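PDB 6ORI: EF0056 from Enterococcus faecalis, which is a surface protein of unknown molecular function, with a calcium-binding immunoglobulin-like N-terminal region, and is probably connected with biofilm formation. Local coordinates for residues A[48-53]-A[141-146]; A[65-70]-A[173-178]; A[278-283]-A[303-308]. One frame throughout, in Å; residues are numbered along the deposited sequence. Where two conformers were deposited one is given.

Interaction 1: A[48-53]-A[141-146]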
ATOM      1  N   GLY A  48       8.418 -20.248 -14.362  1.00  7.34           N
ATOM      2  CA  GLY A  48       8.299 -21.036 -13.136  1.00  5.95           C
ATOM      3  C   GLY A  48       6.916 -20.883 -12.515  1.00  6.17           C
ATOM      4  O   GLY A  48       6.026 -20.240 -13.090  1.00  7.09           O
ATOM      5  N   ASN A  49       6.721 -21.499 -11.343  1.00  5.35           N
ATOM      6  CA  ASN A  49       5.408 -21.552 -10.708  1.00  7.02           C
ATOM      7  C   ASN A  49       5.390 -20.944  -9.320  1.00  4.81           C
ATOM      8  O   ASN A  49       4.573 -21.326  -8.476  1.00  4.81           O
ATOM      9  CB  ASN A  49       4.873 -22.982 -10.630  1.00  5.64           C
ATOM     10  CG  ASN A  49       5.622 -23.830  -9.643  1.00  6.16           C
ATOM     11  OD1 ASN A  49       6.840 -23.718  -9.479  1.00  7.87           O
ATOM     12  ND2 ASN A  49       4.895 -24.683  -8.967  1.00  6.96           N
ATOM     13  N   THR A  50       6.287 -20.006  -9.068  1.00  5.01           N
ATOM     14  CA  THR A  50       6.370 -19.382  -7.749  1.00  5.94           C
ATOM     15  C   THR A  50       6.438 -17.858  -7.797  1.00  6.28           C
ATOM     16  O   THR A  50       6.994 -17.257  -8.712  1.00  5.86           O
ATOM     17  CB  THR A  50       7.591 -19.913  -6.951  1.00  6.14           C
ATOM     18  OG1 THR A  50       8.791 -19.734  -7.715  1.00  8.41           O
ATOM     19  CG2 THR A  50       7.405 -21.369  -6.601  1.00  8.84           C
ATOM     20  N   ILE A  51       5.879 -17.249  -6.760  1.00  4.75           N
ATOM     21  CA  ILE A  51       6.108 -15.826  -6.495  1.00  6.02           C
ATOM     22  C   ILE A  51       6.735 -15.700  -5.113  1.00  5.25           C
ATOM     23  O   ILE A  51       6.144 -16.138  -4.122  1.00  5.66           O
ATOM     24  CB  ILE A  51       4.804 -15.017  -6.566  1.00  5.52           C
ATOM     25  CG1 ILE A  51       4.234 -15.036  -7.983  1.00  6.13           C
ATOM     26  CG2 ILE A  51       5.014 -13.568  -6.061  1.00  7.23           C
ATOM     27  CD1 ILE A  51       2.857 -14.418  -8.099  1.00  6.75           C
ATOM     28  N   ASP A  52       7.916 -15.096  -5.042  1.00  5.69           N
ATOM     29  CA  ASP A  52       8.590 -14.853  -3.782  1.00  6.70           C
ATOM     30  C   ASP A  52       8.040 -13.577  -3.155  1.00  4.87           C
ATOM     31  O   ASP A  52       7.684 -12.627  -3.880  1.00  5.99           O
ATOM     32  CB  ASP A  52      10.105 -14.691  -3.987  1.00  8.89           C
ATOM     33  CG  ASP A  52      10.812 -15.985  -4.374  1.00 14.96           C
ATOM     34  OD1 ASP A  52      10.195 -17.075  -4.384  1.00 15.28           O
ATOM     35  OD2 ASP A  52      12.026 -15.884  -4.645  1.00 24.30           O
ATOM     36  N   PHE A  53       8.034 -13.517  -1.824  1.00  4.57           N
ATOM     37  CA  PHE A  53       7.537 -12.330  -1.118  1.00  5.10           C
ATOM     38  C   PHE A  53       8.120 -12.250   0.278  1.00  4.34           C
ATOM     39  O   PHE A  53       8.663 -13.227   0.782  1.00  5.10           O
ATOM     40  CB  PHE A  53       5.987 -12.274  -1.056  1.00  4.72           C
ATOM     41  CG  PHE A  53       5.354 -13.329  -0.152  1.00  5.62           C
ATOM     42  CD1 PHE A  53       5.111 -13.093   1.190  1.00  4.52           C
ATOM     43  CD2 PHE A  53       5.012 -14.561  -0.675  1.00  5.43           C
ATOM     44  CE1 PHE A  53       4.528 -14.072   1.978  1.00  5.79           C
ATOM     45  CE2 PHE A  53       4.410 -15.531   0.104  1.00  3.79           C
ATOM     46  CZ  PHE A  53       4.182 -15.298   1.427  1.00  5.33           C
ATOM     47  N   VAL A 141       6.833 -17.743  -0.190  1.00  4.19           N
ATOM     48  CA  VAL A 141       6.669 -18.343  -1.509  1.00  5.03           C
ATOM     49  C   VAL A 141       5.205 -18.696  -1.703  1.00  4.10           C
ATOM     50  O   VAL A 141       4.618 -19.413  -0.889  1.00  4.13           O
ATOM     51  CB  VAL A 141       7.532 -19.630  -1.709  1.00  4.88           C
ATOM     52  CG1 VAL A 141       7.311 -20.182  -3.102  1.00  6.74           C
ATOM     53  CG2 VAL A 141       9.000 -19.354  -1.508  1.00  6.62           C
ATOM     54  N   ILE A 142       4.613 -18.155  -2.762  1.00  4.30           N
ATOM     55  CA  ILE A 142       3.338 -18.642  -3.280  1.00  3.24           C
ATOM     56  C   ILE A 142       3.649 -19.650  -4.364  1.00  4.16           C
ATOM     57  O   ILE A 142       4.312 -19.332  -5.342  1.00  4.56           O
ATOM     58  CB  ILE A 142       2.487 -17.523  -3.889  1.00  4.27           C
ATOM     59  CG1 ILE A 142       2.229 -16.374  -2.887  1.00  5.04           C
ATOM     60  CG2 ILE A 142       1.145 -18.103  -4.387  1.00  4.86           C
ATOM     61  CD1 ILE A 142       1.649 -15.113  -3.539  1.00  6.81           C
ATOM     62  N   THR A 143       3.171 -20.869  -4.196  1.00  4.08           N
ATOM     63  CA  THR A 143       3.407 -21.949  -5.154  1.00  5.46           C
ATOM     64  C   THR A 143       2.118 -22.253  -5.902  1.00  4.24           C
ATOM     65  O   THR A 143       1.095 -22.516  -5.285  1.00  5.70           O
ATOM     66  CB  THR A 143       3.886 -23.215  -4.418  1.00  5.60           C
ATOM     67  OG1 THR A 143       5.120 -22.953  -3.760  1.00  6.67           O
ATOM     68  CG2 THR A 143       4.101 -24.370  -5.384  1.00  7.64           C
ATOM     69  N   PHE A 144       2.205 -22.300  -7.229  1.00  4.14           N
ATOM     70  CA  PHE A 144       1.046 -22.492  -8.106  1.00  4.66           C
ATOM     71  C   PHE A 144       0.996 -23.887  -8.710  1.00  5.40           C
ATOM     72  O   PHE A 144       2.013 -24.558  -8.818  1.00  4.95           O
ATOM     73  CB  PHE A 144       1.052 -21.431  -9.234  1.00  5.13           C
ATOM     74  CG  PHE A 144       0.806 -20.005  -8.765  1.00  4.14           C
ATOM     75  CD1 PHE A 144       1.854 -19.220  -8.350  1.00  6.67           C
ATOM     76  CD2 PHE A 144      -0.465 -19.476  -8.730  1.00  5.56           C
ATOM     77  CE1 PHE A 144       1.622 -17.908  -7.907  1.00  5.14           C
ATOM     78  CE2 PHE A 144      -0.692 -18.180  -8.317  1.00  6.62           C
ATOM     79  CZ  PHE A 144       0.363 -17.401  -7.879  1.00  5.35           C
ATOM     80  N   GLU A 145      -0.200 -24.296  -9.132  0.53  5.68           N
ATOM     81  CA  GLU A 145      -0.422 -25.592  -9.785  0.53  5.49           C
ATOM     82  C   GLU A 145       0.193 -25.687 -11.161  0.53  7.53           C
ATOM     83  O   GLU A 145       0.464 -26.789 -11.653  0.53  7.71           O
ATOM     84  CB  GLU A 145      -1.920 -25.827  -9.958  0.53  3.43           C
ATOM     85  CG  GLU A 145      -2.680 -25.963  -8.667  0.53  5.73           C
ATOM     86  CD  GLU A 145      -4.181 -26.038  -8.890  0.53 13.33           C
ATOM     87  OE1 GLU A 145      -4.672 -25.504  -9.916  0.53 15.49           O
ATOM     88  OE2 GLU A 145      -4.875 -26.625  -8.035  0.53 27.30           O
ATOM     89  N   LYS A 146       0.360 -24.531 -11.791  1.00  6.64           N
ATOM     90  CA  LYS A 146       0.882 -24.420 -13.155  1.00  6.62           C
ATOM     91  C   LYS A 146       1.897 -23.308 -13.167  1.00  7.33           C
ATOM     92  O   LYS A 146       1.910 -22.444 -12.288  1.00  6.80           O
ATOM     93  CB  LYS A 146      -0.223 -23.991 -14.141  1.00 14.45           C
ATOM     94  CG  LYS A 146      -1.391 -24.911 -14.280  1.00 19.62           C
ATOM     95  CD  LYS A 146      -2.454 -24.239 -15.174  1.00 19.81           C
ATOM     96  CE  LYS A 146      -3.716 -25.075 -15.294  1.00 34.56           C
ATOM     97  NZ  LYS A 146      -3.473 -26.342 -16.033  1.00 54.75           N
TER

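Interaction 2: A[65-70]-A[173-178]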
ATOM      1  N   THR A  65      -0.789 -13.296  22.022  1.00  7.69           N
ATOM      2  CA  THR A  65      -1.900 -14.225  21.816  1.00  9.64           C
ATOM      3  C   THR A  65      -2.271 -14.466  20.361  1.00  8.23           C
ATOM      4  O   THR A  65      -1.880 -13.718  19.475  1.00  7.21           O
ATOM      5  CB  THR A  65      -3.232 -13.853  22.557  1.00  9.93           C
ATOM      6  OG1 THR A  65      -4.002 -12.926  21.798  1.00  9.35           O
ATOM      7  CG2 THR A  65      -3.011 -13.321  23.957  1.00 11.47           C
ATOM      8  N   ALA A  66      -3.054 -15.515  20.152  1.00  9.72           N
ATOM      9  CA  ALA A  66      -3.598 -15.874  18.857  1.00  7.45           C
ATOM     10  C   ALA A  66      -4.769 -14.996  18.441  1.00  6.86           C
ATOM     11  O   ALA A  66      -5.376 -15.253  17.416  1.00  7.63           O
ATOM     12  CB  ALA A  66      -4.043 -17.322  18.889  1.00  8.66           C
ATOM     13  N   ASN A  67      -5.089 -13.953  19.201  1.00  7.19           N
ATOM     14  CA  ASN A  67      -6.183 -13.077  18.812  1.00  6.86           C
ATOM     15  C   ASN A  67      -6.015 -12.442  17.431  1.00  7.15           C
ATOM     16  O   ASN A  67      -6.987 -12.193  16.725  1.00  6.97           O
ATOM     17  CB  ASN A  67      -6.362 -11.961  19.832  1.00  8.09           C
ATOM     18  CG  ASN A  67      -7.564 -11.110  19.530  1.00  7.54           C
ATOM     19  OD1 ASN A  67      -8.700 -11.595  19.548  1.00  9.57           O
ATOM     20  ND2 ASN A  67      -7.338  -9.853  19.182  1.00  6.97           N
ATOM     21  N   TRP A  68      -4.767 -12.136  17.118  1.00  5.61           N
ATOM     22  CA  TRP A  68      -4.395 -11.317  15.977  1.00  4.37           C
ATOM     23  C   TRP A  68      -4.058 -12.215  14.808  1.00  4.90           C
ATOM     24  O   TRP A  68      -3.122 -13.010  14.867  1.00  5.79           O
ATOM     25  CB  TRP A  68      -3.200 -10.473  16.364  1.00  5.39           C
ATOM     26  CG  TRP A  68      -3.385  -9.744  17.656  1.00  5.22           C
ATOM     27  CD1 TRP A  68      -2.731  -9.995  18.813  1.00  6.64           C
ATOM     28  CD2 TRP A  68      -4.295  -8.666  17.928  1.00  4.97           C
ATOM     29  NE1 TRP A  68      -3.170  -9.140  19.803  1.00  6.92           N
ATOM     30  CE2 TRP A  68      -4.126  -8.315  19.279  1.00  7.22           C
ATOM     31  CE3 TRP A  68      -5.234  -7.970  17.169  1.00  5.64           C
ATOM     32  CZ2 TRP A  68      -4.859  -7.308  19.887  1.00  7.01           C
ATOM     33  CZ3 TRP A  68      -5.948  -6.953  17.767  1.00  7.24           C
ATOM     34  CH2 TRP A  68      -5.758  -6.634  19.117  1.00  6.28           C
ATOM     35  N   GLU A  69      -4.836 -12.072  13.742  1.00  5.05           N
ATOM     36  CA  GLU A  69      -4.690 -12.935  12.564  1.00  4.49           C
ATOM     37  C   GLU A  69      -4.480 -12.114  11.304  1.00  5.36           C
ATOM     38  O   GLU A  69      -5.277 -11.239  10.973  1.00  5.38           O
ATOM     39  CB  GLU A  69      -5.920 -13.804  12.403  1.00  4.82           C
ATOM     40  CG  GLU A  69      -5.846 -14.780  11.253  1.00  7.26           C
ATOM     41  CD  GLU A  69      -7.006 -15.729  11.293  1.00  6.94           C
ATOM     42  OE1 GLU A  69      -8.072 -15.369  10.743  1.00  9.23           O
ATOM     43  OE2 GLU A  69      -6.861 -16.790  11.936  1.00 10.85           O
ATOM     44  N   ILE A  70      -3.407 -12.418  10.595  1.00  3.96           N
ATOM     45  CA  ILE A  70      -3.115 -11.778   9.330  1.00  4.53           C
ATOM     46  C   ILE A  70      -3.886 -12.511   8.256  1.00  5.83           C
ATOM     47  O   ILE A  70      -3.881 -13.759   8.222  1.00  5.92           O
ATOM     48  CB  ILE A  70      -1.611 -11.866   9.018  1.00  4.64           C
ATOM     49  CG1 ILE A  70      -0.784 -11.065  10.040  1.00  4.48           C
ATOM     50  CG2 ILE A  70      -1.311 -11.368   7.582  1.00  5.71           C
ATOM     51  CD1 ILE A  70       0.706 -11.316   9.943  1.00  6.23           C
ATOM     52  N   SER A 173      -9.130  -9.288  14.330  1.00  6.89           N
ATOM     53  CA  SER A 173      -9.111  -9.565  15.742  1.00  6.48           C
ATOM     54  C   SER A 173     -10.260 -10.510  16.092  1.00  6.53           C
ATOM     55  O   SER A 173     -11.426 -10.173  15.910  1.00  8.90           O
ATOM     56  CB  SER A 173      -9.275  -8.243  16.479  1.00  7.56           C
ATOM     57  OG  SER A 173      -9.508  -8.492  17.861  1.00  9.13           O
ATOM     58  N   HIS A 174      -9.928 -11.695  16.574  1.00  6.79           N
ATOM     59  CA  HIS A 174     -10.947 -12.706  16.862  1.00  7.10           C
ATOM     60  C   HIS A 174     -11.924 -12.249  17.970  1.00 11.25           C
ATOM     61  O   HIS A 174     -13.126 -12.533  17.884  1.00 12.75           O
ATOM     62  CB  HIS A 174     -10.302 -14.058  17.214  1.00  8.86           C
ATOM     63  CG  HIS A 174      -9.542 -14.699  16.093  1.00  7.70           C
ATOM     64  ND1 HIS A 174      -9.999 -14.748  14.796  1.00 11.78           N
ATOM     65  CD2 HIS A 174      -8.355 -15.349  16.097  1.00  9.82           C
ATOM     66  CE1 HIS A 174      -9.116 -15.382  14.041  1.00  9.76           C
ATOM     67  NE2 HIS A 174      -8.113 -15.763  14.811  1.00 10.97           N
ATOM     68  N   GLN A 175     -11.423 -11.517  18.963  1.00  9.33           N
ATOM     69  CA  GLN A 175     -12.250 -11.056  20.087  1.00 10.67           C
ATOM     70  C   GLN A 175     -13.237  -9.977  19.640  1.00 14.00           C
ATOM     71  O   GLN A 175     -14.189  -9.656  20.356  1.00 17.60           O
ATOM     72  CB  GLN A 175     -11.366 -10.530  21.233  1.00 12.89           C
ATOM     73  CG  GLN A 175     -10.559  -9.273  20.890  1.00 11.60           C
ATOM     74  CD  GLN A 175      -9.458  -8.946  21.874  1.00 18.07           C
ATOM     75  OE1 GLN A 175      -9.041  -9.784  22.659  1.00 20.75           O
ATOM     76  NE2 GLN A 175      -8.964  -7.708  21.815  1.00 18.69           N
ATOM     77  N   ASP A 176     -12.976  -9.396  18.473  1.00  9.52           N
ATOM     78  CA  ASP A 176     -13.841  -8.383  17.873  1.00  9.31           C
ATOM     79  C   ASP A 176     -14.598  -8.951  16.666  1.00 10.02           C
ATOM     80  O   ASP A 176     -14.839  -8.256  15.676  1.00 12.56           O
ATOM     81  CB  ASP A 176     -12.998  -7.181  17.435  1.00 10.95           C
ATOM     82  CG  ASP A 176     -12.321  -6.488  18.601  1.00 13.36           C
ATOM     83  OD1 ASP A 176     -13.058  -5.951  19.455  1.00 17.08           O
ATOM     84  OD2 ASP A 176     -11.071  -6.462  18.675  1.00 11.14           O
ATOM     85  N   ASP A 177     -14.934 -10.237  16.754  1.00 12.86           N
ATOM     86  CA  ASP A 177     -15.707 -10.924  15.717  1.00 13.50           C
ATOM     87  C   ASP A 177     -15.073 -10.817  14.329  1.00 11.77           C
ATOM     88  O   ASP A 177     -15.754 -10.653  13.325  1.00 15.72           O
ATOM     89  CB  ASP A 177     -17.150 -10.408  15.717  1.00 17.75           C
ATOM     90  CG  ASP A 177     -17.818 -10.574  17.072  1.00 33.39           C
ATOM     91  OD1 ASP A 177     -17.448 -11.526  17.801  1.00 34.27           O
ATOM     92  OD2 ASP A 177     -18.697  -9.756  17.417  1.00 43.54           O
ATOM     93  N   ASP A 178     -13.748 -10.925  14.297  1.00 10.82           N
ATOM     94  CA  ASP A 178     -12.958 -10.896  13.057  1.00 11.80           C
ATOM     95  C   ASP A 178     -13.064  -9.598  12.278  1.00  9.63           C
ATOM     96  O   ASP A 178     -12.829  -9.547  11.065  1.00 11.13           O
ATOM     97  CB  ASP A 178     -13.280 -12.098  12.164  1.00 13.57           C
ATOM     98  CG  ASP A 178     -12.727 -13.376  12.716  1.00 16.01           C
ATOM     99  OD1 ASP A 178     -11.939 -13.310  13.680  1.00 15.78           O
ATOM    100  OD2 ASP A 178     -13.074 -14.455  12.179  1.00 21.37           O
TER
HETATM  101  O   HOH W   1      -5.678 -16.969  15.391  1.00 11.89           O

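Interaction 3: A[278-283]-A[303-308]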
ATOM      1  N   SER A 278      -9.103  18.629 -10.043  0.51  7.68           N
ATOM      2  CA  SER A 278      -8.931  20.069  -9.885  0.51  9.65           C
ATOM      3  C   SER A 278      -7.888  20.286  -8.789  0.51  7.32           C
ATOM      4  O   SER A 278      -6.701  20.021  -9.006  0.51  9.31           O
ATOM      5  CB  SER A 278     -10.266  20.763  -9.584  0.51 13.33           C
ATOM      6  OG  SER A 278     -10.859  20.313  -8.379  0.51 12.43           O
ATOM      7  N   GLY A 279      -8.322  20.687  -7.603  1.00  8.92           N
ATOM      8  CA  GLY A 279      -7.400  20.886  -6.509  1.00  7.37           C
ATOM      9  C   GLY A 279      -6.729  19.591  -6.090  1.00  5.91           C
ATOM     10  O   GLY A 279      -7.304  18.502  -6.135  1.00  6.31           O
ATOM     11  N   ILE A 280      -5.492  19.741  -5.642  1.00  6.55           N
ATOM     12  CA  ILE A 280      -4.709  18.640  -5.100  1.00  5.45           C
ATOM     13  C   ILE A 280      -4.129  19.142  -3.797  1.00  5.28           C
ATOM     14  O   ILE A 280      -3.341  20.094  -3.793  1.00  6.83           O
ATOM     15  CB  ILE A 280      -3.585  18.189  -6.043  1.00  6.55           C
ATOM     16  CG1 ILE A 280      -4.177  17.838  -7.402  1.00  8.68           C
ATOM     17  CG2 ILE A 280      -2.835  17.003  -5.443  1.00  8.61           C
ATOM     18  CD1 ILE A 280      -3.165  17.679  -8.488  1.00 11.11           C
ATOM     19  N   GLN A 281      -4.538  18.538  -2.689  1.00  4.92           N
ATOM     20  CA  GLN A 281      -4.059  18.925  -1.363  1.00  4.66           C
ATOM     21  C   GLN A 281      -3.068  17.926  -0.829  1.00  5.30           C
ATOM     22  O   GLN A 281      -3.242  16.723  -1.005  1.00  5.47           O
ATOM     23  CB  GLN A 281      -5.200  19.029  -0.338  1.00  5.79           C
ATOM     24  CG  GLN A 281      -6.389  19.845  -0.813  1.00  7.43           C
ATOM     25  CD  GLN A 281      -7.410  20.111   0.275  1.00  8.96           C
ATOM     26  OE1 GLN A 281      -7.441  19.484   1.334  1.00  7.44           O
ATOM     27  NE2 GLN A 281      -8.272  21.084   0.012  1.00  9.73           N
ATOM     28  N   MET A 282      -2.047  18.415  -0.143  1.00  3.92           N
ATOM     29  CA  MET A 282      -1.125  17.565   0.599  1.00  4.50           C
ATOM     30  C   MET A 282      -1.513  17.652   2.053  1.00  4.28           C
ATOM     31  O   MET A 282      -1.690  18.773   2.600  1.00  3.65           O
ATOM     32  CB  MET A 282       0.305  18.065   0.430  1.00  4.53           C
ATOM     33  CG  MET A 282       1.341  17.084   0.906  1.00  6.15           C
ATOM     34  SD  MET A 282       2.967  17.779   0.612  1.00  6.45           S
ATOM     35  CE  MET A 282       3.978  16.382   1.072  1.00  6.52           C
ATOM     36  N   HIS A 283      -1.696  16.501   2.692  1.00  3.92           N
ATOM     37  CA  HIS A 283      -1.972  16.463   4.122  1.00  3.52           C
ATOM     38  C   HIS A 283      -0.849  15.790   4.871  1.00  3.21           C
ATOM     39  O   HIS A 283      -0.278  14.804   4.388  1.00  4.47           O
ATOM     40  CB  HIS A 283      -3.261  15.691   4.418  1.00  4.88           C
ATOM     41  CG  HIS A 283      -4.513  16.351   3.923  1.00  5.07           C
ATOM     42  ND1 HIS A 283      -5.775  15.938   4.306  1.00  5.21           N
ATOM     43  CD2 HIS A 283      -4.701  17.398   3.090  1.00  5.03           C
ATOM     44  CE1 HIS A 283      -6.681  16.695   3.714  1.00  4.28           C
ATOM     45  NE2 HIS A 283      -6.057  17.600   2.979  1.00  5.23           N
ATOM     46  N   ALA A 303      -0.223  21.864   2.144  1.00  4.13           N
ATOM     47  CA  ALA A 303       0.088  22.525   0.873  1.00  3.90           C
ATOM     48  C   ALA A 303      -0.954  22.323  -0.178  1.00  4.33           C
ATOM     49  O   ALA A 303      -1.651  21.306  -0.191  1.00  5.82           O
ATOM     50  CB  ALA A 303       1.412  22.034   0.327  1.00  6.54           C
ATOM     51  N   ASP A 304      -1.047  23.294  -1.073  1.00  4.75           N
ATOM     52  CA  ASP A 304      -1.687  23.148  -2.374  1.00  4.82           C
ATOM     53  C   ASP A 304      -0.633  22.635  -3.332  1.00  7.06           C
ATOM     54  O   ASP A 304       0.464  23.189  -3.377  1.00  5.99           O
ATOM     55  CB  ASP A 304      -2.171  24.509  -2.869  1.00  7.55           C
ATOM     56  CG  ASP A 304      -3.276  25.081  -2.020  1.00 11.91           C
ATOM     57  OD1 ASP A 304      -4.284  24.372  -1.783  1.00 14.30           O
ATOM     58  OD2 ASP A 304      -3.132  26.247  -1.596  1.00 18.56           O
ATOM     59  N   LEU A 305      -0.958  21.602  -4.096  1.00  5.06           N
ATOM     60  CA  LEU A 305      -0.042  20.965  -5.044  1.00  5.30           C
ATOM     61  C   LEU A 305      -0.454  21.179  -6.481  1.00  6.74           C
ATOM     62  O   LEU A 305      -1.638  21.432  -6.778  1.00  5.92           O
ATOM     63  CB  LEU A 305      -0.009  19.462  -4.784  1.00  5.53           C
ATOM     64  CG  LEU A 305       0.477  19.057  -3.395  1.00  6.93           C
ATOM     65  CD1 LEU A 305       0.446  17.531  -3.288  1.00  6.38           C
ATOM     66  CD2 LEU A 305       1.862  19.582  -3.066  1.00  8.55           C
ATOM     67  N   ALA A 306       0.503  21.032  -7.393  1.00  6.87           N
ATOM     68  CA  ALA A 306       0.232  21.076  -8.826  1.00  7.47           C
ATOM     69  C   ALA A 306       0.594  19.763  -9.488  1.00  5.45           C
ATOM     70  O   ALA A 306       1.380  18.964  -8.956  1.00  7.48           O
ATOM     71  CB  ALA A 306       1.035  22.189  -9.457  1.00  7.95           C
ATOM     72  N   ILE A 307       0.060  19.534 -10.675  1.00  6.16           N
ATOM     73  CA  ILE A 307       0.537  18.460 -11.538  1.00  5.80           C
ATOM     74  C   ILE A 307       0.716  19.028 -12.922  1.00  5.83           C
ATOM     75  O   ILE A 307       0.191  20.088 -13.245  1.00  8.51           O
ATOM     76  CB  ILE A 307      -0.411  17.252 -11.628  1.00 12.29           C
ATOM     77  CG1 ILE A 307      -1.824  17.696 -11.999  1.00  8.54           C
ATOM     78  CG2 ILE A 307      -0.328  16.411 -10.349  1.00 14.11           C
ATOM     79  CD1 ILE A 307      -2.741  16.523 -12.282  1.00 18.15           C
ATOM     80  N   GLU A 308       1.482  18.306 -13.720  1.00  5.77           N
ATOM     81  CA  GLU A 308       1.788  18.689 -15.089  1.00  4.87           C
ATOM     82  C   GLU A 308       0.576  18.361 -15.944  1.00  4.93           C
ATOM     83  O   GLU A 308       0.136  17.207 -16.007  1.00  7.41           O
ATOM     84  CB  GLU A 308       2.995  17.899 -15.569  1.00  6.19           C
ATOM     85  CG  GLU A 308       3.350  18.157 -17.047  1.00  8.56           C
ATOM     86  CD  GLU A 308       3.586  19.622 -17.317  1.00  9.89           C
ATOM     87  OE1 GLU A 308       4.567  20.159 -16.770  1.00 10.12           O
ATOM     88  OE2 GLU A 308       2.791  20.256 -18.051  1.00  9.59           O
TER
HETATM   89  O   HOH W   2      -5.320  22.376  -3.151  1.00 12.04           O

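Interaction 1: A[48-53]-A[141-146]
Ile-51 lays its CD1 methyl against the ring of Phe-144, 3.7 Å from CE1, in the apolar layer beneath the antiparallel pair of strands 50-59 and 135-144, neighbours in one large sheet. Its CG1 branch stands anti to the carbonyl carbon (chi1 -65°), which carries the chain along the strand to CE1 and CZ of the ring. Ile-142 lies on the same buried side, and its CG1 meets CE2 of Phe-53 at 3.8 Å, the two side chains crossing at about a right angle. The Phe-53 ring also meets Phe-36, so the layer runs on to strand 31-38, while Leu-148 and Ile-151 of helix 148-155 cover Ile-51 and Phe-144.

Above this layer, Ile-51 and Ile-142 form an antiparallel hydrogen-bonded pair. The bond from Ile-142 N to Ile-51 O is 2.9 Å long and nearly straight at 170°; its counterpart from Ile-51 N to Ile-142 O measures 3.0 Å. Thr-50 with Thr-143 and Asp-52 with Val-141 make the flanking non-hydrogen-bonded pairs, whose side chains occupy the other face. There CG2 of Thr-50 touches CG1 of Val-141 at 3.7 Å, and OD1 of Asp-52 comes alongside the other valine methyl.

At the polar end Asn-49 is joined to Phe-144 twice. Its backbone O accepts from Phe-144 N at 2.8 Å and also lies at the edge of the phenylalanine ring, near its plane. With CG between the backbone N and the carbonyl carbon (chi1 70°), the side-chain amide turns across, and Asn-49 ND2 donates to Phe-144 O at 2.9 Å, in the carbonyl plane.

The asparagine amide thus acts as one more rung beyond the last strand pair, satisfying the Phe-144 carbonyl where regular pairing ends, which would favour one orientation of the amide.

Interaction 2: A[65-70]-A[173-178]
The imidazole of His-174 is met at its edge, in the ring plane, by Glu-69 OE2, by a water and by the carboxylate of Asp-178. The Glu-69 carboxylate stands almost perpendicular to the ring, 86° between planes, and the bond from His-174 NE2 to Glu-69 OE2 is weak at 3.3 Å; the stronger partner of Glu-69 is Arg-71, in a salt bridge through OE1. The water lies 2.8 Å from His-174 NE2 and donates to Ala-66 O. On the other ring nitrogen, His-174 ND1 donates to Asp-178 OD1 at 2.7 Å, on the syn side of the carboxylate, and Asp-178 also pairs with Arg-71. One face of the Trp-68 ring carries Asn-67 ND2, offset toward the rim.

Asn-67 makes the main bridge to the turn. Its CG is anti to the backbone N (chi1 -175°), which sends the amide over residues 173-175. Asn-67 OD1 accepts from Gln-175 N at 2.8 Å, in the carbonyl plane, and Asn-67 ND2 donates to Ser-173 OG at 2.9 Å, while the backbone O receives His-174 N. Ser-173 OG in turn donates to Asp-176 OD2.

With both ends of its amide engaged, Asn-67 is held against rotation and joins the start of strand 68-74 to the 3-10 turn after strand 166-173. Asp-178 and the weak Glu-69 contact could favour a protonated His-174, although Arg-71 would temper their charge.

Interaction 3: A[278-283]-A[303-308]
Ile-280 sends its two branches to different partners across the contact. CG2 of Ile-280, anti to the backbone N, meets Leu-305 CB at 3.8 Å, the two side chains crossing at about a right angle. CG1, anti to the carbonyl carbon (chi1 -55°), carries CD1 of Ile-280 to Ile-307, 3.6 Å from its CG2. Leu-305 CG is likewise anti to its carbonyl carbon (chi1 -61°), which brings Leu-305 CD1 within 3.8 Å of Met-282 CB; the Met-282 chain is extended beyond CG and its end leads away from residues 303-308.

The backbones pair around these groups. Leu-305 N donates to Ile-280 O at 2.8 Å, and Met-282 N gives an almost straight bond (178°) to Ala-303 O; the return bond from Ala-303 N to Met-282 O is weak. Gln-281 faces Asp-304 in a non-hydrogen-bonded pair. A water donates to Asp-304 OD1 and weakly to Ile-280 O, while the same carboxylate oxygen forms a salt bridge with Lys-301. Within strand 277-284, Gln-281 OE1 accepts from His-283 NE2 at 2.9 Å, in the carbonyl plane and on a lone pair, and also from the backbone N of Ser-233.

Strand 277-284 is flanked by 340-348 and by the outermost strand 300-304. Apolar side chains of the pair face the four-stranded sheet: Leu-305, Met-282 and Ala-303 pack on Ile-321 of strand 318-322, and Leu-305 and Ile-307 on Tyr-267 of strand 264-269.

From the N terminus, the chain passes residues 48-53 and then 65-70, in or just before successive strands 50-59 and 68-74, before meeting their partners. Interaction 1 closes the first loop at 141-146, tying strand 50-59 to 135-144; interaction 2 closes the second at 173-178, tying the start of 68-74 to the turn after 166-173. The two loops therefore cross rather than nest. Both reach the same antiparallel sheet, yet their centres lie about 28 Å apart, without touching. Interaction 3 follows in series: after only 19 intervening residues, 303-308 returns to 278-283, joining strands 277-284 and 300-304 at the margin of the five-stranded sheet, across the chain's centre from both others.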